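Local coordinates for protein HcgB (PDB 5D5P) that probably acts as a guanylyltransferase that joins a guanylyl group to a pyridinol precursor during biosynthesis of the iron-guanylylpyridinol cofactor of [Fe]-hydrogenase, at residues 47-52 with 140-145; 55-60 with 144-149; 81-86 with 114-119; 101-104 with 108-111; 112-115 with 121-124. One frame throughout, in Å; residues are numbered along the deposited sequence.

Contact 1: residues 47-52 with 140-145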
# COMPACT_ATOMS: atom_id res chain seq x y z
N GLU A 47 7.38 10.72 19.40
CA GLU A 47 8.78 10.48 19.69
C GLU A 47 9.02 8.98 19.83
O GLU A 47 10.07 8.48 19.44
CB GLU A 47 9.19 11.23 20.96
CG GLU A 47 8.95 12.73 20.85
CD GLU A 47 10.20 13.53 20.48
OE1 GLU A 47 11.31 12.94 20.52
OE2 GLU A 47 10.06 14.74 20.18
N LYS A 48 8.04 8.26 20.34
CA LYS A 48 8.17 6.82 20.51
C LYS A 48 8.26 6.09 19.17
O LYS A 48 9.12 5.22 19.00
CB LYS A 48 7.01 6.32 21.37
CG LYS A 48 6.98 4.86 21.61
CD LYS A 48 5.81 4.46 22.53
CE LYS A 48 4.48 4.46 21.80
NZ LYS A 48 3.37 4.01 22.69
N LYS A 49 7.40 6.44 18.20
CA LYS A 49 7.50 5.86 16.86
C LYS A 49 8.80 6.29 16.20
O LYS A 49 9.47 5.48 15.53
CB LYS A 49 6.31 6.26 15.98
CG LYS A 49 4.99 5.70 16.51
CD LYS A 49 3.83 5.93 15.54
CE LYS A 49 2.50 5.68 16.26
NZ LYS A 49 1.52 6.79 16.10
N PHE A 50 9.18 7.56 16.37
CA PHE A 50 10.43 8.05 15.77
C PHE A 50 11.62 7.24 16.25
O PHE A 50 12.51 6.87 15.46
CB PHE A 50 10.67 9.52 16.11
CG PHE A 50 11.97 10.04 15.59
CD1 PHE A 50 12.20 10.17 14.23
CD2 PHE A 50 12.99 10.38 16.47
CE1 PHE A 50 13.40 10.64 13.76
CE2 PHE A 50 14.20 10.84 15.99
CZ PHE A 50 14.39 10.97 14.63
N LYS A 51 11.65 6.93 17.54
CA LYS A 51 12.77 6.15 18.06
C LYS A 51 12.82 4.75 17.44
O LYS A 51 13.90 4.25 17.08
CB LYS A 51 12.70 6.04 19.57
CG LYS A 51 13.84 5.19 20.16
CD LYS A 51 13.77 5.02 21.68
CE LYS A 51 14.87 4.08 22.17
NZ LYS A 51 16.18 4.32 21.50
N VAL A 52 11.65 4.11 17.33
CA VAL A 52 11.61 2.79 16.71
C VAL A 52 12.20 2.86 15.29
O VAL A 52 13.02 2.04 14.93
CB VAL A 52 10.16 2.22 16.64
CG1 VAL A 52 10.11 0.95 15.79
CG2 VAL A 52 9.63 1.96 18.02
N LYS A 140 5.70 -2.33 18.60
CA LYS A 140 5.99 -3.61 17.97
C LYS A 140 5.36 -3.62 16.58
O LYS A 140 5.92 -4.18 15.65
CB LYS A 140 5.47 -4.76 18.82
CG LYS A 140 6.49 -5.22 19.87
CD LYS A 140 6.11 -6.53 20.51
CE LYS A 140 7.24 -7.06 21.39
NZ LYS A 140 6.95 -8.41 21.94
N THR A 141 4.23 -2.94 16.43
CA THR A 141 3.61 -2.82 15.11
C THR A 141 4.48 -2.02 14.12
O THR A 141 4.72 -2.46 12.99
CB THR A 141 2.21 -2.19 15.21
OG1 THR A 141 1.37 -3.02 16.03
CG2 THR A 141 1.59 -2.01 13.82
N VAL A 142 4.97 -0.86 14.54
CA VAL A 142 5.81 -0.04 13.66
C VAL A 142 7.12 -0.79 13.32
O VAL A 142 7.55 -0.81 12.18
CB VAL A 142 6.10 1.33 14.30
CG1 VAL A 142 7.07 2.15 13.46
CG2 VAL A 142 4.79 2.09 14.46
N GLU A 143 7.72 -1.43 14.32
CA GLU A 143 8.92 -2.23 14.12
C GLU A 143 8.72 -3.29 13.04
O GLU A 143 9.50 -3.37 12.09
CB GLU A 143 9.35 -2.91 15.42
CG GLU A 143 10.58 -3.77 15.28
CD GLU A 143 10.98 -4.43 16.59
OE1 GLU A 143 10.12 -4.58 17.49
OE2 GLU A 143 12.17 -4.76 16.74
N LEU A 144 7.66 -4.09 13.15
CA LEU A 144 7.39 -5.13 12.17
C LEU A 144 7.14 -4.53 10.78
O LEU A 144 7.58 -5.10 9.77
CB LEU A 144 6.18 -5.97 12.58
CG LEU A 144 5.78 -7.07 11.61
CD1 LEU A 144 6.95 -8.04 11.47
CD2 LEU A 144 4.52 -7.79 12.07
N GLU A 145 6.43 -3.40 10.72
CA GLU A 145 6.14 -2.77 9.43
C GLU A 145 7.46 -2.44 8.75
O GLU A 145 7.64 -2.70 7.56
CB GLU A 145 5.31 -1.48 9.58
CG GLU A 145 3.83 -1.71 9.91
CD GLU A 145 3.12 -0.43 10.33
OE1 GLU A 145 3.78 0.64 10.37
OE2 GLU A 145 1.90 -0.50 10.64

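Contact 2: residues 55-60 with 144-149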
# COMPACT_ATOMS: atom_id res chain seq x y z
N ASP A 55 16.13 3.93 15.21
CA ASP A 55 17.06 2.90 15.65
C ASP A 55 17.32 1.87 14.56
O ASP A 55 18.43 1.38 14.43
CB ASP A 55 16.53 2.20 16.91
CG ASP A 55 16.67 3.05 18.16
OD1 ASP A 55 17.38 4.08 18.10
OD2 ASP A 55 16.07 2.71 19.20
N ILE A 56 16.31 1.57 13.75
CA ILE A 56 16.49 0.59 12.68
C ILE A 56 17.26 1.19 11.52
O ILE A 56 18.21 0.60 11.02
CB ILE A 56 15.13 0.05 12.17
CG1 ILE A 56 14.52 -0.88 13.21
CG2 ILE A 56 15.32 -0.69 10.83
CD1 ILE A 56 13.05 -1.15 12.97
N ILE A 57 16.83 2.36 11.09
CA ILE A 57 17.43 3.00 9.91
C ILE A 57 18.89 3.38 10.17
O ILE A 57 19.70 3.42 9.25
CB ILE A 57 16.62 4.23 9.49
CG1 ILE A 57 15.23 3.78 9.07
CG2 ILE A 57 17.30 4.97 8.36
CD1 ILE A 57 15.23 2.79 7.91
N SER A 58 19.20 3.67 11.44
CA SER A 58 20.57 4.06 11.80
C SER A 58 21.55 2.94 11.58
O SER A 58 22.74 3.18 11.42
CB SER A 58 20.65 4.49 13.27
OG SER A 58 20.02 5.74 13.46
N ARG A 59 21.05 1.71 11.54
CA ARG A 59 21.93 0.55 11.37
C ARG A 59 22.28 0.29 9.91
O ARG A 59 23.18 -0.48 9.61
CB ARG A 59 21.32 -0.71 11.98
CG ARG A 59 21.26 -0.68 13.49
CD ARG A 59 20.64 -1.95 14.04
NE ARG A 59 21.44 -3.12 13.71
CZ ARG A 59 21.03 -4.38 13.88
NH1 ARG A 59 19.82 -4.61 14.36
NH2 ARG A 59 21.83 -5.39 13.56
N ILE A 60 21.57 0.94 8.99
CA ILE A 60 21.81 0.68 7.58
C ILE A 60 22.19 1.94 6.81
O ILE A 60 22.39 1.89 5.60
CB ILE A 60 20.61 0.00 6.90
CG1 ILE A 60 19.41 0.93 6.87
CG2 ILE A 60 20.28 -1.30 7.63
CD1 ILE A 60 18.23 0.36 6.10
N LEU A 144 7.66 -4.09 13.15
CA LEU A 144 7.39 -5.13 12.17
C LEU A 144 7.14 -4.53 10.78
O LEU A 144 7.58 -5.10 9.77
CB LEU A 144 6.18 -5.97 12.58
CG LEU A 144 5.78 -7.07 11.61
CD1 LEU A 144 6.95 -8.04 11.47
CD2 LEU A 144 4.52 -7.79 12.07
N GLU A 145 6.43 -3.40 10.72
CA GLU A 145 6.14 -2.77 9.43
C GLU A 145 7.46 -2.44 8.75
O GLU A 145 7.64 -2.70 7.56
CB GLU A 145 5.31 -1.48 9.58
CG GLU A 145 3.83 -1.71 9.91
CD GLU A 145 3.12 -0.43 10.33
OE1 GLU A 145 3.78 0.64 10.37
OE2 GLU A 145 1.90 -0.50 10.64
N LEU A 146 8.38 -1.87 9.53
CA LEU A 146 9.61 -1.36 8.91
C LEU A 146 10.54 -2.48 8.51
O LEU A 146 11.11 -2.48 7.40
CB LEU A 146 10.31 -0.37 9.84
CG LEU A 146 11.61 0.24 9.31
CD1 LEU A 146 11.37 0.87 7.96
CD2 LEU A 146 12.09 1.31 10.30
N ILE A 147 10.68 -3.46 9.40
CA ILE A 147 11.52 -4.62 9.11
C ILE A 147 10.97 -5.37 7.89
O ILE A 147 11.73 -5.81 7.01
CB ILE A 147 11.61 -5.56 10.32
CG1 ILE A 147 12.45 -4.89 11.41
CG2 ILE A 147 12.25 -6.87 9.92
CD1 ILE A 147 12.59 -5.72 12.66
N THR A 148 9.65 -5.48 7.81
CA THR A 148 9.01 -6.13 6.66
C THR A 148 9.29 -5.37 5.37
O THR A 148 9.63 -5.97 4.34
CB THR A 148 7.48 -6.28 6.87
OG1 THR A 148 7.25 -7.20 7.96
CG2 THR A 148 6.83 -6.87 5.64
N ALA A 149 9.15 -4.05 5.43
CA ALA A 149 9.33 -3.23 4.22
C ALA A 149 10.77 -3.32 3.75
O ALA A 149 11.04 -3.35 2.53
CB ALA A 149 8.93 -1.77 4.48

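Contact 3: residues 81-86 with 114-119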
# COMPACT_ATOMS: atom_id res chain seq x y z
N PRO A 81 -3.80 8.54 3.28
CA PRO A 81 -3.13 9.40 4.26
C PRO A 81 -1.63 9.10 4.40
O PRO A 81 -0.86 10.07 4.37
CB PRO A 81 -3.91 9.11 5.55
CG PRO A 81 -5.34 8.85 5.01
CD PRO A 81 -5.04 7.96 3.82
N ALA A 82 -1.23 7.83 4.52
CA ALA A 82 0.21 7.54 4.64
C ALA A 82 1.00 8.21 3.51
O ALA A 82 2.02 8.86 3.75
CB ALA A 82 0.47 6.02 4.62
N LEU A 83 0.50 8.08 2.29
CA LEU A 83 1.20 8.63 1.14
C LEU A 83 1.29 10.15 1.25
O LEU A 83 2.36 10.75 1.05
CB LEU A 83 0.50 8.24 -0.16
CG LEU A 83 1.08 8.92 -1.40
CD1 LEU A 83 2.46 8.38 -1.77
CD2 LEU A 83 0.12 8.80 -2.59
N ASN A 84 0.19 10.78 1.58
CA ASN A 84 0.19 12.23 1.60
C ASN A 84 0.98 12.81 2.76
O ASN A 84 1.47 13.94 2.65
CB ASN A 84 -1.26 12.75 1.52
CG ASN A 84 -1.82 12.58 0.09
OD1 ASN A 84 -1.23 13.07 -0.88
ND2 ASN A 84 -2.88 11.82 -0.05
N LYS A 85 1.13 12.06 3.86
CA LYS A 85 2.03 12.50 4.94
C LYS A 85 3.46 12.51 4.40
O LYS A 85 4.24 13.42 4.68
CB LYS A 85 1.96 11.57 6.14
CG LYS A 85 0.65 11.64 6.90
CD LYS A 85 0.81 10.88 8.21
CE LYS A 85 -0.55 10.48 8.76
NZ LYS A 85 -0.45 9.74 10.05
N GLY A 86 3.78 11.48 3.64
CA GLY A 86 5.10 11.38 3.03
C GLY A 86 5.37 12.54 2.09
O GLY A 86 6.48 13.09 2.07
N LEU A 114 5.43 3.44 4.20
CA LEU A 114 6.13 3.59 2.93
C LEU A 114 7.52 4.13 3.17
O LEU A 114 7.76 4.92 4.08
CB LEU A 114 5.39 4.56 1.99
CG LEU A 114 3.97 4.16 1.56
CD1 LEU A 114 3.32 5.34 0.81
CD2 LEU A 114 4.00 2.93 0.68
N ILE A 115 8.46 3.65 2.36
CA ILE A 115 9.75 4.31 2.22
C ILE A 115 9.77 4.95 0.84
O ILE A 115 9.56 4.26 -0.17
CB ILE A 115 10.91 3.33 2.39
CG1 ILE A 115 10.77 2.58 3.72
CG2 ILE A 115 12.24 4.07 2.28
CD1 ILE A 115 11.95 1.62 4.00
N MET A 116 9.91 6.27 0.84
CA MET A 116 9.87 7.09 -0.36
C MET A 116 11.20 7.81 -0.60
O MET A 116 11.95 8.08 0.35
CB MET A 116 8.73 8.09 -0.24
CG MET A 116 7.36 7.38 -0.20
SD MET A 116 6.07 8.48 0.46
CE MET A 116 6.08 9.86 -0.66
N ASP A 117 11.50 8.14 -1.85
CA ASP A 117 12.76 8.84 -2.10
C ASP A 117 12.50 10.35 -2.20
O ASP A 117 11.40 10.83 -1.91
CB ASP A 117 13.47 8.30 -3.36
CG ASP A 117 12.90 8.86 -4.66
OD1 ASP A 117 11.80 9.43 -4.68
OD2 ASP A 117 13.62 8.81 -5.68
N LYS A 118 13.52 11.09 -2.61
CA LYS A 118 13.46 12.55 -2.56
C LYS A 118 12.43 13.16 -3.47
O LYS A 118 12.07 14.33 -3.28
CB LYS A 118 14.85 13.12 -2.88
CG LYS A 118 15.35 12.69 -4.23
CD LYS A 118 16.73 13.27 -4.53
CE LYS A 118 17.31 12.65 -5.80
NZ LYS A 118 16.38 12.83 -6.95
N LYS A 119 11.96 12.39 -4.45
CA LYS A 119 10.89 12.85 -5.37
C LYS A 119 9.51 12.33 -5.02
O LYS A 119 8.55 12.60 -5.72
CB LYS A 119 11.18 12.39 -6.82
CG LYS A 119 12.40 13.01 -7.44
CD LYS A 119 12.55 12.60 -8.90
CE LYS A 119 13.60 13.44 -9.59
NZ LYS A 119 13.93 12.90 -10.92

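Contact 4: residues 101-104 with 108-111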
# COMPACT_ATOMS: atom_id res chain seq x y z
N ARG A 101 4.16 6.72 7.84
CA ARG A 101 3.22 5.70 8.22
C ARG A 101 1.90 6.39 8.49
O ARG A 101 1.90 7.51 8.99
CB ARG A 101 3.71 4.96 9.45
CG ARG A 101 2.77 3.95 9.96
CD ARG A 101 3.08 3.54 11.37
NE ARG A 101 2.28 2.36 11.64
CZ ARG A 101 1.27 2.30 12.48
NH1 ARG A 101 0.88 3.38 13.16
NH2 ARG A 101 0.64 1.15 12.63
N GLY A 102 0.80 5.77 8.11
CA GLY A 102 -0.50 6.36 8.36
C GLY A 102 -1.55 5.42 7.81
O GLY A 102 -1.25 4.28 7.44
N ARG A 103 -2.77 5.90 7.68
CA ARG A 103 -3.83 5.05 7.17
C ARG A 103 -3.56 4.66 5.72
O ARG A 103 -2.99 5.44 4.96
CB ARG A 103 -5.17 5.80 7.31
CG ARG A 103 -6.33 4.93 7.48
CD ARG A 103 -7.42 5.75 8.12
NE ARG A 103 -7.90 6.77 7.18
CZ ARG A 103 -8.27 8.01 7.51
NH1 ARG A 103 -8.24 8.43 8.78
NH2 ARG A 103 -8.73 8.83 6.56
N LEU A 104 -3.90 3.43 5.36
CA LEU A 104 -3.78 2.96 4.00
C LEU A 104 -4.79 3.66 3.08
O LEU A 104 -4.43 4.18 2.02
CB LEU A 104 -4.02 1.44 3.95
CG LEU A 104 -4.26 0.87 2.56
CD1 LEU A 104 -3.00 1.02 1.65
CD2 LEU A 104 -4.65 -0.59 2.72
N GLY A 108 -10.60 2.58 9.02
CA GLY A 108 -10.80 1.15 9.22
C GLY A 108 -9.90 0.31 8.33
O GLY A 108 -9.76 -0.90 8.56
N SER A 109 -9.25 0.94 7.34
CA SER A 109 -8.43 0.20 6.38
C SER A 109 -7.06 -0.16 6.91
O SER A 109 -6.26 -0.75 6.18
CB SER A 109 -8.25 1.00 5.08
OG SER A 109 -7.58 2.22 5.33
N GLY A 110 -6.78 0.18 8.17
CA GLY A 110 -5.50 -0.17 8.78
C GLY A 110 -4.36 0.73 8.32
O GLY A 110 -4.60 1.77 7.67
N SER A 111 -3.13 0.30 8.59
CA SER A 111 -1.96 1.15 8.39
C SER A 111 -1.10 0.73 7.24
O SER A 111 -0.99 -0.45 6.92
CB SER A 111 -1.08 1.18 9.64
OG SER A 111 -1.81 1.75 10.71

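Contact 5: residues 112-115 with 121-124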
# COMPACT_ATOMS: atom_id res chain seq x y z
N LEU A 112 -0.46 1.74 6.64
CA LEU A 112 0.52 1.54 5.58
C LEU A 112 1.79 2.28 5.96
O LEU A 112 1.71 3.46 6.36
CB LEU A 112 -0.03 2.07 4.23
CG LEU A 112 0.96 2.13 3.07
CD1 LEU A 112 1.35 0.72 2.58
CD2 LEU A 112 0.35 2.95 1.92
N LEU A 113 2.94 1.60 5.89
CA LEU A 113 4.23 2.27 5.99
C LEU A 113 4.85 2.30 4.58
O LEU A 113 4.80 1.32 3.86
CB LEU A 113 5.16 1.55 7.00
CG LEU A 113 6.57 2.14 7.10
CD1 LEU A 113 7.10 1.95 8.53
CD2 LEU A 113 7.52 1.44 6.15
N LEU A 114 5.43 3.44 4.20
CA LEU A 114 6.13 3.59 2.93
C LEU A 114 7.52 4.13 3.17
O LEU A 114 7.76 4.92 4.08
CB LEU A 114 5.39 4.56 1.99
CG LEU A 114 3.97 4.16 1.56
CD1 LEU A 114 3.32 5.34 0.81
CD2 LEU A 114 4.00 2.93 0.68
N ILE A 115 8.46 3.65 2.36
CA ILE A 115 9.75 4.31 2.22
C ILE A 115 9.77 4.95 0.84
O ILE A 115 9.56 4.26 -0.17
CB ILE A 115 10.91 3.33 2.39
CG1 ILE A 115 10.77 2.58 3.72
CG2 ILE A 115 12.24 4.07 2.28
CD1 ILE A 115 11.95 1.62 4.00
N ARG A 121 8.88 9.06 -4.95
CA ARG A 121 8.73 7.71 -5.52
C ARG A 121 8.73 6.65 -4.44
O ARG A 121 9.50 6.72 -3.50
CB ARG A 121 9.85 7.43 -6.52
CG ARG A 121 9.80 8.38 -7.68
CD ARG A 121 10.95 8.17 -8.67
NE ARG A 121 12.21 8.64 -8.11
CZ ARG A 121 13.25 9.06 -8.82
NH1 ARG A 121 13.24 9.02 -10.17
NH2 ARG A 121 14.33 9.50 -8.18
N ILE A 122 7.87 5.65 -4.61
CA ILE A 122 7.70 4.65 -3.57
C ILE A 122 8.65 3.47 -3.78
O ILE A 122 8.61 2.83 -4.82
CB ILE A 122 6.25 4.14 -3.54
CG1 ILE A 122 5.33 5.28 -3.09
CG2 ILE A 122 6.10 2.94 -2.59
CD1 ILE A 122 3.88 5.00 -3.42
N LEU A 123 9.49 3.19 -2.78
CA LEU A 123 10.53 2.17 -2.92
C LEU A 123 10.09 0.82 -2.36
O LEU A 123 10.39 -0.22 -2.91
CB LEU A 123 11.82 2.63 -2.23
CG LEU A 123 12.31 4.02 -2.63
CD1 LEU A 123 13.61 4.29 -1.91
CD2 LEU A 123 12.57 4.04 -4.14
N THR A 124 9.37 0.87 -1.25
CA THR A 124 8.90 -0.34 -0.58
C THR A 124 7.89 0.08 0.48
O THR A 124 7.71 1.26 0.71
CB THR A 124 10.05 -1.14 0.06
OG1 THR A 124 9.54 -2.36 0.60
CG2 THR A 124 10.74 -0.35 1.20

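Contact 1: residues 47-52 with 140-145
Val-52 and Val-142 meet methyl to methyl where two helices of this alpha/beta fold, 47-57 and 138-151, pack against each other on one side of the mixed sheet. The short segments run in roughly the same direction, their axes 9.5 Å apart at closest approach and crossing at -34°. CG1 of Val-52 is the busiest group: it lies 4.0 Å from CG1 of Val-142 and also leans on the backbone of the next residue, 3.7 Å from N of Glu-143. With CG1 anti to its own backbone N (chi1 171°), Val-52 sends this methyl across the gap. The other methyl of Val-142, CG2, is met by the aliphatic part of Lys-49, which crosses it at about a right angle; the far end leads away from 140-145, while the side chain also touches Ile-138 of the same helix. No hydrogen bond joins the segments, and the hold is apolar. One turn further along helix 138-151, Glu-145 faces the sheet, where OE1 forms a salt bridge with Arg-101 and OE2 bonds Ser-128. Next to Val-142, CB of Glu-143 rests 4.0 Å from CG1 of Val-52.

Contact 2: residues 55-60 with 144-149
Residues 55-57, on helix 47-57, run beside helix 138-151 at a distance that only side chains bridge, the closest alpha carbons, CA of Ile-56 and CA of Ile-147, being 8.0 Å apart. Ile-56 and Leu-146 reach toward each other tip to tip. Methyl CD2 of Leu-146 sits in the fork of the isoleucine, 3.8 Å from CD1 of Ile-56 and equally far from its CG2. CG of Leu-146 stands anti to the backbone N (chi1 180°), which carries the branch outward, CD1 going to Ile-115 of the sheet. Two side chains cross this pair at about right angles: Ile-57 brings CG1 to 4.2 Å from CD2 of Leu-146, and Ile-147 sets its CG1 4.1 Å from CD1 of Ile-56. Ile-57 continues onto Ile-65 of strand 64-67, and Ile-56 onto Leu-150. Cutting Ile-56 back to an alanine would probably open a gap beside CD2 of Leu-146 and leave CG1 of Ile-147 without its neighbour. Every contact across the segments is between aliphatic carbons, so the two helices are joined here by shape and exclusion of water, in the hydrophobic layer between helices and sheet.

Contact 3: residues 81-86 with 114-119
Gly-86 takes the thioether of Met-116 directly against its backbone: SD lies 4.0 Å from CA of Gly-86, and the methyl CE is 3.9 Å from C of the same residue. A beta carbon here would collide with the sulfur; its absence lets the methionine come so close to the helix. The bend at its last torsion (chi3 59°) turns CE along the helix surface toward Leu-83, whose CD1 it meets at 4.1 Å, the two side chains crossing at about a right angle. One turn before Gly-86, Leu-83 also receives Leu-114 from the strand; CD1 of Leu-114 presses against the helix backbone, 3.9 Å from CA of Leu-83, and touches CD1 of Leu-83 as well. This is helix-on-sheet packing in an alpha/beta fold: helix 81-92 lies over strand 111-117, the short segments inclined by 34° with axes 9.5 Å apart, and Leu-114 and Met-116, alternate positions on the strand, both face the helix. Ile-122 of the next strand lies against Leu-83, Leu-114 and Met-116, and Met-80 of the second subunit packs on Leu-83. Further along, Asp-117 forms an Asx turn: its OD1 accepts from N of Lys-119, 3.0 Å away, the donor lying above the carboxylate plane, while OD2 pairs with Arg-121.

Contact 4: residues 101-104 with 108-111
The guanidinium of Arg-101 lies with one face over the side chain of Ser-111, and at its edge NE forms a salt bridge with Glu-145 of helix 138-151. Val-142 packs on the other face, Thr-141 near NH2 on that side. OG of Ser-111 is 3.2 Å from NH2 of Arg-101, but the angle is too poor for a hydrogen bond, so the hydroxyl simply faces the flat group. Arg-101 gets there with a chain extended from CG to NE and CG anti to the backbone N (chi1 177°). Along the backbone, the two arms of the connection between strands 97-103 and 111-117 draw together as an antiparallel beta pair. Arg-103 and Ser-111 form a non-hydrogen-bonded pair, and N of Leu-104 donates to O of Gly-110 at 2.9 Å, nearly straight at 166°. CA-H...O contacts run both ways, the shorter from CA of Ser-111 to O of Gly-102 at 3.3 Å. Gly-110 has a positive phi (77°), which suits glycine. Ser-109 turns OG to O of Ile-106 and N of Gly-105, and Arg-152 of the second subunit bonds its carbonyl. A leucine in place of Arg-101 would probably leave the carboxylate of Glu-145 without its charged mate and the hydroxyl of Ser-111 without its flat cover. Charge thus ties the hairpin to a helix, whereas backbone bonding closes the turn itself.

Contact 5: residues 112-115 with 121-124
Ile-115 is bonded through both its backbone groups to strand 122-128: its N donates to O of Thr-124 at 3.0 Å, and its O accepts from N of Leu-123 at 2.8 Å. Both bonds are close to straight, the first at 173°. Because Leu-123 and Thr-124 together face this single residue, the hairpin of strands 111-117 and 122-128 carries a classic beta bulge here. The extra residue goes with a sharp divergence, the short segments making an angle of 109°. A further backbone contact comes from CA of Leu-114, whose hydrogen points toward O of Thr-124 with the carbon 3.6 Å away. The side chains of the bridged pair, Ile-115 and Thr-124, lie side by side and point the same way, CD1 of Ile-115 touching CG2 of Thr-124 at 3.6 Å. The threonine holds OG1 anti to its backbone N (chi1 -175°), which leaves CG2 to meet the isoleucine and lets the hydroxyl bond O of Ala-149 and Arg-152. The side chains of Leu-114 and Ile-122 slant across each other, CD2 of Leu-114 lying 3.9 Å from CG2 of Ile-122. CB of Leu-123 rests 3.5 Å from O of Ile-115, and its side chain goes on to helix 24-35. Ile-122 also makes backbone hydrogen bonds to the second subunit, placing the bulge beside the dimer interface. The chemistry divides cleanly: the N-H and C=O of buried Ile-115 are satisfied by consecutive residues of the bulge, while side chains that touch one another across the pair do so through aliphatic carbons.

From the N terminus, helix 47-57 supplies the first partners of contacts 1 and 2, which close the two widest loops by returning to successive turns of helix 138-151. Everything else is nested within those loops. Helix 81-92 follows and opens contact 3, closed on strand 111-117; inside that loop lies contact 4, the short turn between strands 97-103 and 111-117. Contact 5 begins on the strand where contact 3 ends and closes the next hairpin. Contacts 3, 4 and 5 share the sheet and all touch the second subunit. Helix 138-151 is tied to that sheet by a charged pair at contact 4 and by apolar packing on the strand that contacts 3 and 5 share.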